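Local coordinates for Thiol:disulfide interchange protein DsbA (Neisseria meningitidis MC58, PDB 3DVW) that probably acts as a periplasmic thiol-disulfide oxidoreductase of the DsbA type, exchanging disulfide bonds with substrate proteins through a redox-active cysteine pair, at residues Leu29-Tyr34 / Thr155-Val160. Numbering follows the deposited sequence. Where two conformers were deposited one is given.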
loop_
_atom_site.group_PDB
_atom_site.type_symbol
_atom_site.label_atom_id
_atom_site.label_comp_id
_atom_site.label_asym_id
_atom_site.label_seq_id
_atom_site.Cartn_x
_atom_site.Cartn_y
_atom_site.Cartn_z
ATOM N N LEU A 29 -3.887 -5.745 1.481
ATOM C CA LEU A 29 -3.948 -4.542 0.676
ATOM C C LEU A 29 -3.829 -3.345 1.615
ATOM O O LEU A 29 -4.631 -3.206 2.522
ATOM C CB LEU A 29 -5.297 -4.522 -0.065
ATOM C CG LEU A 29 -5.784 -3.206 -0.671
ATOM C CD1 LEU A 29 -4.757 -2.497 -1.515
ATOM C CD2 LEU A 29 -7.051 -3.449 -1.475
ATOM N N GLU A 30 -2.824 -2.505 1.398
ATOM C CA GLU A 30 -2.684 -1.245 2.137
ATOM C C GLU A 30 -2.954 -0.057 1.218
ATOM O O GLU A 30 -2.220 0.157 0.257
ATOM C CB GLU A 30 -1.273 -1.107 2.748
ATOM C CG GLU A 30 -1.087 0.172 3.558
ATOM C CD GLU A 30 0.351 0.579 3.779
ATOM O OE1 GLU A 30 1.252 0.067 3.088
ATOM O OE2 GLU A 30 0.538 1.471 4.652
ATOM N N PHE A 31 -3.957 0.744 1.571
ATOM C CA PHE A 31 -4.112 2.091 1.007
ATOM C C PHE A 31 -3.339 3.054 1.882
ATOM O O PHE A 31 -3.471 3.037 3.098
ATOM C CB PHE A 31 -5.578 2.535 0.991
ATOM C CG PHE A 31 -6.425 1.796 0.009
ATOM C CD1 PHE A 31 -6.462 2.180 -1.321
ATOM C CD2 PHE A 31 -7.214 0.755 0.421
ATOM C CE1 PHE A 31 -7.271 1.514 -2.230
ATOM C CE2 PHE A 31 -8.027 0.079 -0.493
ATOM C CZ PHE A 31 -8.049 0.470 -1.811
ATOM N N PHE A 32 -2.566 3.916 1.238
ATOM C CA PHE A 32 -1.663 4.813 1.937
ATOM C C PHE A 32 -1.501 6.105 1.167
ATOM O O PHE A 32 -1.932 6.225 0.034
ATOM C CB PHE A 32 -0.292 4.147 2.110
ATOM C CG PHE A 32 0.503 4.088 0.842
ATOM C CD1 PHE A 32 1.494 5.026 0.576
ATOM C CD2 PHE A 32 0.239 3.112 -0.122
ATOM C CE1 PHE A 32 2.182 5.013 -0.607
ATOM C CE2 PHE A 32 0.943 3.091 -1.317
ATOM C CZ PHE A 32 1.935 4.044 -1.548
ATOM N N GLY A 33 -0.839 7.073 1.809
ATOM C CA GLY A 33 -0.335 8.251 1.132
ATOM C C GLY A 33 1.086 8.546 1.574
ATOM O O GLY A 33 1.407 8.385 2.749
ATOM N N TYR A 34 1.942 8.976 0.652
ATOM C CA TYR A 34 3.347 9.225 0.995
ATOM C C TYR A 34 3.532 10.443 1.920
ATOM O O TYR A 34 4.571 10.584 2.553
ATOM C CB TYR A 34 4.194 9.395 -0.269
ATOM C CG TYR A 34 4.567 8.119 -0.986
ATOM C CD1 TYR A 34 5.245 7.096 -0.328
ATOM C CD2 TYR A 34 4.299 7.960 -2.344
ATOM C CE1 TYR A 34 5.639 5.928 -1.004
ATOM C CE2 TYR A 34 4.661 6.809 -3.021
ATOM C CZ TYR A 34 5.332 5.790 -2.354
ATOM O OH TYR A 34 5.711 4.640 -3.041
ATOM N N THR A 155 -6.159 6.991 5.764
ATOM C CA THR A 155 -4.925 6.235 5.570
ATOM C C THR A 155 -4.188 6.159 6.892
ATOM O O THR A 155 -4.226 7.139 7.677
ATOM C CB THR A 155 -3.999 6.887 4.547
ATOM O OG1 THR A 155 -3.711 8.232 4.944
ATOM C CG2 THR A 155 -4.624 6.829 3.148
ATOM N N PRO A 156 -3.506 5.031 7.151
ATOM C CA PRO A 156 -3.511 3.811 6.348
ATOM C C PRO A 156 -4.810 3.055 6.525
ATOM O O PRO A 156 -5.414 3.129 7.595
ATOM C CB PRO A 156 -2.372 2.986 6.952
ATOM C CG PRO A 156 -2.310 3.438 8.362
ATOM C CD PRO A 156 -2.649 4.889 8.348
ATOM N N THR A 157 -5.237 2.369 5.464
ATOM C CA THR A 157 -6.343 1.420 5.517
ATOM C C THR A 157 -5.801 0.089 5.024
ATOM O O THR A 157 -5.218 0.029 3.937
ATOM C CB THR A 157 -7.520 1.849 4.644
ATOM O OG1 THR A 157 -8.115 3.031 5.207
ATOM C CG2 THR A 157 -8.577 0.756 4.554
ATOM N N VAL A 158 -5.930 -0.959 5.840
ATOM C CA VAL A 158 -5.443 -2.286 5.472
ATOM C C VAL A 158 -6.625 -3.256 5.389
ATOM O O VAL A 158 -7.399 -3.383 6.339
ATOM C CB VAL A 158 -4.387 -2.809 6.464
ATOM C CG1 VAL A 158 -3.957 -4.238 6.083
ATOM C CG2 VAL A 158 -3.200 -1.880 6.467
ATOM N N ILE A 159 -6.739 -3.922 4.237
ATOM C CA ILE A 159 -7.818 -4.856 3.946
ATOM C C ILE A 159 -7.224 -6.218 3.594
ATOM O O ILE A 159 -6.333 -6.307 2.719
ATOM C CB ILE A 159 -8.663 -4.321 2.783
ATOM C CG1 ILE A 159 -9.435 -3.076 3.248
ATOM C CG2 ILE A 159 -9.615 -5.394 2.251
ATOM C CD1 ILE A 159 -9.818 -2.146 2.140
ATOM N N VAL A 160 -7.697 -7.273 4.263
ATOM C CA VAL A 160 -7.202 -8.627 4.027
ATOM C C VAL A 160 -8.262 -9.442 3.278
ATOM O O VAL A 160 -9.441 -9.402 3.631
ATOM C CB VAL A 160 -6.830 -9.305 5.346
ATOM C CG1 VAL A 160 -6.207 -10.649 5.112
ATOM C CG2 VAL A 160 -5.838 -8.426 6.111
#
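Phe31 and Ile159 meet diagonally across two antiparallel central strands of the thioredoxin fold: in the conformer given, the methyl CD1 of Ile159 lies at the edge of the phenyl ring, near its plane, 3.9 Å from Phe31 CE2. With CG beside its own backbone N (chi1 -70°), Phe31 raises its ring off the sheet, leaning slightly back toward Leu29, whose CD1 lies over one face near the rim. Thr157 shares this side of the sheet and meets Phe31 at the root, CB to CB at 4.2 Å; its OG1 turns instead to the carbonyl of Gly154. Ile18, from a loop, touches both Phe31 and Ile159.

Glu30 and Val158, a non-hydrogen-bonded pair, project from the opposite face, where Glu30 meets Leu42 and Leu46 of helix 37-50. Glu30 extends its chain with CG anti to the backbone N (chi1 -179°); Glu30 CG passes 4.1 Å from Val158 CG2, and OE2 comes to 4.0 Å from Pro156 CB, which Leu42 also touches. The flanking pairs Leu29-Ile159 and Phe31-Thr157 each carry two backbone hydrogen bonds.

Just before strand 157-160 the Thr155-Pro156 peptide bond is cis, forming the cis-proline loop characteristic of thioredoxin-like proteins, beside the CxxC motif. Here Thr155 touches Cys36 and Cys39, not disulfide-linked in this reduced form, while its CG2 methyl packs against the backbone of the other strand, 3.8 Å from Phe32 C.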